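Side-chain contacts in putative enoyl-CoA hydratase/isomerase (Bordetella parapertussis, PDB 3ISA), which is a putative enoyl-CoA hydratase/isomerase of the crotonase-like family, probably acting on acyl-CoA thioesters, though its own substrate is not established: residues T74-E77 against G78-L81; D214-D217 against D218-A222. All blocks are in the same frame, centred on the assembly; numbering follows the deposited sequence.

Interaction 1 (T74-E77 against G78-L81); sequences TQSE and GDLL
Two first torsions bring Ser76 and Asp79 together where helix 77-95 begins. Ser76 carries OG between its backbone N and its carbonyl carbon (chi1 67°), which turns the hydroxyl over the opening turn, while Asp79 lays CG beside its own N and anti to its carbonyl carbon, so that the carboxylate reaches back over the residue before the helix. The outcome is a capping box. Asp79 N donates to Ser76 OG at 3.0 Å, and Ser76 N donates to Asp79 OD2 at 2.8 Å. The second bond is nearly straight at hydrogen, 169°, yet the donor meets the oxygen from above the carboxylate plane, 41° out of it. Each residue thus uses its side chain to satisfy the other's amide, and the first turn is locked to the chain that enters it. The ordinary helical bonds then begin, Leu80 N to Ser76 O at 3.1 Å and Leu81 N to Glu77 O. Gln75 flanks the box: its CB lies 3.7 Å from Asp79 OD2, its amide plane stands almost upright to the carboxylate, and its OE1 passes 3.7 Å from Leu80 CD2 on the way to a hydrogen bond with Arg83. The same two side chains of the box also pair across the subunit boundary: Asp79 OD1 is hydrogen-bonded to Ser76 OG of the second subunit, and Ser76 OG to Asp79 OD1 of that subunit, a reciprocal pairing of two helix starts. Within the chain, the loop after strand 53-58 leads into this cap, and helix 233-241 lies alongside: Lys234 NZ is hydrogen-bonded to Gln75 O, while Phe233 packs on Leu80.

Interaction 2 (D214-D217 against D218-A222); sequences DDHD and DADLA
His216 and Asp220, one helical turn apart, are joined by a side-chain hydrogen bond at the start of helix 217-229. ND1 of His216 donates to Asp220 OD2 at 2.8 Å, with an angle of 145° at hydrogen. The acceptor lies in the ring plane, at the imidazole edge, but the ring approaches from above the carboxylate plane, and the two planes are 68° apart. A chi1 of 35° on His216, with CG between the backbone N and the carbonyl carbon, leaves the ring ahead of the first turn with its ND1 edge toward Asp220. The backbone adds two bonds: Asp220 N donates to His216 O at 2.9 Å, so the same two residues are tied by main chain and side chain, and Leu221 N donates to Asp217 O. Ahead of the helix, Asp215 OD1 accepts from Asp217 N at 3.0 Å, an Asx turn that occupies one of the first amides. Water takes part on two sides. One molecule accepts from Asp218 N and makes a weak bond to Asp215 OD1; another donates to both Asp217 OD1 and Asp220 OD2, at 2.7 Å each, bridging carboxylate oxygens 4.9 Å apart. Ionic partners complete the set. Asp217 OD1 pairs with Arg213, Asp220 OD1 with Arg145 of helix 144-151, and Asp218 OD1 with Arg226 of the second subunit, while His216 NE2 is hydrogen-bonded to Asp149. The chemistry implies a histidine held at both ring nitrogens, its rotation fixed by carboxylates, which would probably favour a protonated imidazole. Acidic groups gathered at a helix N terminus suit the partial positive charge there, and the arginines and water probably temper the repulsion that remains among them.

Overall arrangement
Followed from the N terminus, the chain leaves strand 53-58, runs through a loop and reaches interaction 1, which closes the entry into helix 77-95. Much later, after helix 202-212, interaction 2 closes the short loop into helix 217-229. The two are in series, neither nested nor crossed, with centres 23 Å apart and nearest atoms about 7 Å apart without touching. Helix 77-95 nevertheless links them: interaction 1 forms its start, while Glu88 and Gln92 farther along it pack against interaction 2. Helix 233-241 borders the first site and helix 144-151 the second. Both sites also meet the second subunit, placing these two helix starts at the subunit interface.

Interaction 1 (T74-E77 against G78-L81)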
loop_
_atom_site.group_PDB
_atom_site.type_symbol
_atom_site.label_atom_id
_atom_site.label_comp_id
_atom_site.label_asym_id
_atom_site.label_seq_id
_atom_site.Cartn_x
_atom_site.Cartn_y
_atom_site.Cartn_z
ATOM N N THR D 74 -34.129 23.340 8.054
ATOM C CA THR D 74 -35.262 22.530 7.620
ATOM C C THR D 74 -34.836 21.261 6.875
ATOM O O THR D 74 -35.683 20.498 6.398
ATOM C CB THR D 74 -36.251 23.354 6.753
ATOM O OG1 THR D 74 -35.570 23.883 5.615
ATOM C CG2 THR D 74 -36.846 24.495 7.562
ATOM N N GLN D 75 -33.529 21.028 6.782
ATOM C CA GLN D 75 -33.047 19.777 6.193
ATOM C C GLN D 75 -32.584 18.850 7.300
ATOM O O GLN D 75 -32.122 19.308 8.343
ATOM C CB GLN D 75 -31.945 20.041 5.175
ATOM C CG GLN D 75 -32.456 20.809 3.950
ATOM C CD GLN D 75 -31.446 20.888 2.836
ATOM O OE1 GLN D 75 -30.445 20.180 2.847
ATOM N NE2 GLN D 75 -31.709 21.748 1.849
ATOM N N SER D 76 -32.722 17.546 7.091
ATOM C CA SER D 76 -32.346 16.592 8.131
ATOM C C SER D 76 -30.838 16.389 8.167
ATOM O O SER D 76 -30.138 16.806 7.240
ATOM C CB SER D 76 -33.043 15.250 7.895
ATOM O OG SER D 76 -32.544 14.647 6.704
ATOM N N GLU D 77 -30.351 15.736 9.226
ATOM C CA GLU D 77 -28.943 15.350 9.334
ATOM C C GLU D 77 -28.524 14.537 8.115
ATOM O O GLU D 77 -27.432 14.732 7.581
ATOM C CB GLU D 77 -28.683 14.519 10.603
ATOM C CG GLU D 77 -29.015 15.192 11.934
ATOM C CD GLU D 77 -27.980 16.211 12.404
ATOM O OE1 GLU D 77 -28.010 16.567 13.598
ATOM O OE2 GLU D 77 -27.141 16.664 11.600
ATOM N N GLY D 78 -29.413 13.636 7.691
ATOM C CA GLY D 78 -29.221 12.780 6.516
ATOM C C GLY D 78 -29.109 13.580 5.223
ATOM O O GLY D 78 -28.206 13.344 4.404
ATOM N N ASP D 79 -30.035 14.516 5.041
ATOM C CA ASP D 79 -30.043 15.415 3.888
ATOM C C ASP D 79 -28.697 16.116 3.743
ATOM O O ASP D 79 -28.177 16.213 2.637
ATOM C CB ASP D 79 -31.111 16.498 4.057
ATOM C CG ASP D 79 -32.529 15.975 3.952
ATOM O OD1 ASP D 79 -32.768 14.906 3.339
ATOM O OD2 ASP D 79 -33.414 16.675 4.498
ATOM N N LEU D 80 -28.164 16.618 4.864
ATOM C CA LEU D 80 -26.910 17.379 4.864
ATOM C C LEU D 80 -25.717 16.475 4.545
ATOM O O LEU D 80 -24.817 16.866 3.784
ATOM C CB LEU D 80 -26.705 18.081 6.209
ATOM C CG LEU D 80 -27.798 19.100 6.561
ATOM C CD1 LEU D 80 -27.567 19.614 7.979
ATOM C CD2 LEU D 80 -27.879 20.244 5.544
ATOM N N LEU D 81 -25.724 15.277 5.122
ATOM C CA LEU D 81 -24.706 14.259 4.821
ATOM C C LEU D 81 -24.670 13.918 3.331
ATOM O O LEU D 81 -23.601 13.915 2.730
ATOM C CB LEU D 81 -24.912 12.978 5.646
ATOM C CG LEU D 81 -23.977 11.819 5.235
ATOM C CD1 LEU D 81 -22.482 12.133 5.494
ATOM C CD2 LEU D 81 -24.366 10.470 5.854
#

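Interaction 2 (D214-D217 against D218-A222)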
loop_
_atom_site.group_PDB
_atom_site.type_symbol
_atom_site.label_atom_id
_atom_site.label_comp_id
_atom_site.label_asym_id
_atom_site.label_seq_id
_atom_site.Cartn_x
_atom_site.Cartn_y
_atom_site.Cartn_z
ATOM N N ASP D 214 -1.810 11.467 -7.116
ATOM C CA ASP D 214 -1.801 10.731 -5.843
ATOM C C ASP D 214 -3.260 10.376 -5.519
ATOM O O ASP D 214 -4.015 11.225 -5.034
ATOM C CB ASP D 214 -1.207 11.615 -4.724
ATOM C CG ASP D 214 -0.933 10.846 -3.433
ATOM O OD1 ASP D 214 -1.213 9.627 -3.378
ATOM O OD2 ASP D 214 -0.421 11.471 -2.473
ATOM N N ASP D 215 -3.658 9.139 -5.787
ATOM C CA ASP D 215 -5.037 8.739 -5.569
ATOM C C ASP D 215 -5.246 8.263 -4.120
ATOM O O ASP D 215 -4.807 7.177 -3.747
ATOM C CB ASP D 215 -5.431 7.664 -6.594
ATOM C CG ASP D 215 -6.811 7.071 -6.351
ATOM O OD1 ASP D 215 -7.601 7.635 -5.565
ATOM O OD2 ASP D 215 -7.109 6.019 -6.960
ATOM N N HIS D 216 -5.910 9.091 -3.316
ATOM C CA HIS D 216 -6.418 8.663 -1.999
ATOM C C HIS D 216 -7.928 8.928 -1.890
ATOM O O HIS D 216 -8.416 9.372 -0.843
ATOM C CB HIS D 216 -5.621 9.307 -0.844
ATOM C CG HIS D 216 -5.169 10.701 -1.135
ATOM N ND1 HIS D 216 -6.035 11.772 -1.155
ATOM C CD2 HIS D 216 -3.952 11.195 -1.459
ATOM C CE1 HIS D 216 -5.371 12.867 -1.481
ATOM N NE2 HIS D 216 -4.104 12.545 -1.662
ATOM N N ASP D 217 -8.654 8.625 -2.974
ATOM C CA ASP D 217 -10.099 8.882 -3.082
ATOM C C ASP D 217 -10.917 8.178 -1.977
ATOM O O ASP D 217 -11.779 8.791 -1.354
ATOM C CB ASP D 217 -10.637 8.495 -4.480
ATOM C CG ASP D 217 -10.245 9.500 -5.578
ATOM O OD1 ASP D 217 -9.797 10.621 -5.268
ATOM O OD2 ASP D 217 -10.419 9.174 -6.775
ATOM N N ASP D 218 -10.635 6.896 -1.744
ATOM C CA ASP D 218 -11.386 6.145 -0.735
ATOM C C ASP D 218 -11.148 6.673 0.669
ATOM O O ASP D 218 -12.100 6.889 1.410
ATOM C CB ASP D 218 -11.070 4.657 -0.817
ATOM C CG ASP D 218 -11.765 3.977 -1.985
ATOM O OD1 ASP D 218 -12.486 4.656 -2.739
ATOM O OD2 ASP D 218 -11.586 2.756 -2.151
ATOM N N ALA D 219 -9.889 6.931 1.006
ATOM C CA ALA D 219 -9.558 7.566 2.280
ATOM C C ALA D 219 -10.258 8.915 2.442
ATOM O O ALA D 219 -10.792 9.201 3.516
ATOM C CB ALA D 219 -8.039 7.709 2.433
ATOM N N ASP D 220 -10.240 9.736 1.382
ATOM C CA ASP D 220 -10.921 11.037 1.389
ATOM C C ASP D 220 -12.448 10.963 1.598
ATOM O O ASP D 220 -13.014 11.696 2.421
ATOM C CB ASP D 220 -10.590 11.793 0.110
ATOM C CG ASP D 220 -9.154 12.268 0.095
ATOM O OD1 ASP D 220 -8.488 12.161 1.152
ATOM O OD2 ASP D 220 -8.691 12.735 -0.959
ATOM N N LEU D 221 -13.100 10.074 0.859
ATOM C CA LEU D 221 -14.535 9.906 1.001
ATOM C C LEU D 221 -14.900 9.322 2.376
ATOM O O LEU D 221 -15.864 9.786 2.999
ATOM C CB LEU D 221 -15.135 9.086 -0.155
ATOM C CG LEU D 221 -16.673 9.052 -0.108
ATOM C CD1 LEU D 221 -17.325 10.451 -0.136
ATOM C CD2 LEU D 221 -17.230 8.204 -1.228
ATOM N N ALA D 222 -14.128 8.332 2.856
ATOM C CA ALA D 222 -14.355 7.788 4.202
ATOM C C ALA D 222 -14.255 8.869 5.282
ATOM O O ALA D 222 -15.160 8.989 6.113
ATOM C CB ALA D 222 -13.403 6.639 4.511
HETATM O O HOH W 1 -8.714 5.310 -3.476
HETATM O O HOH W 2 -9.041 12.652 -3.603
#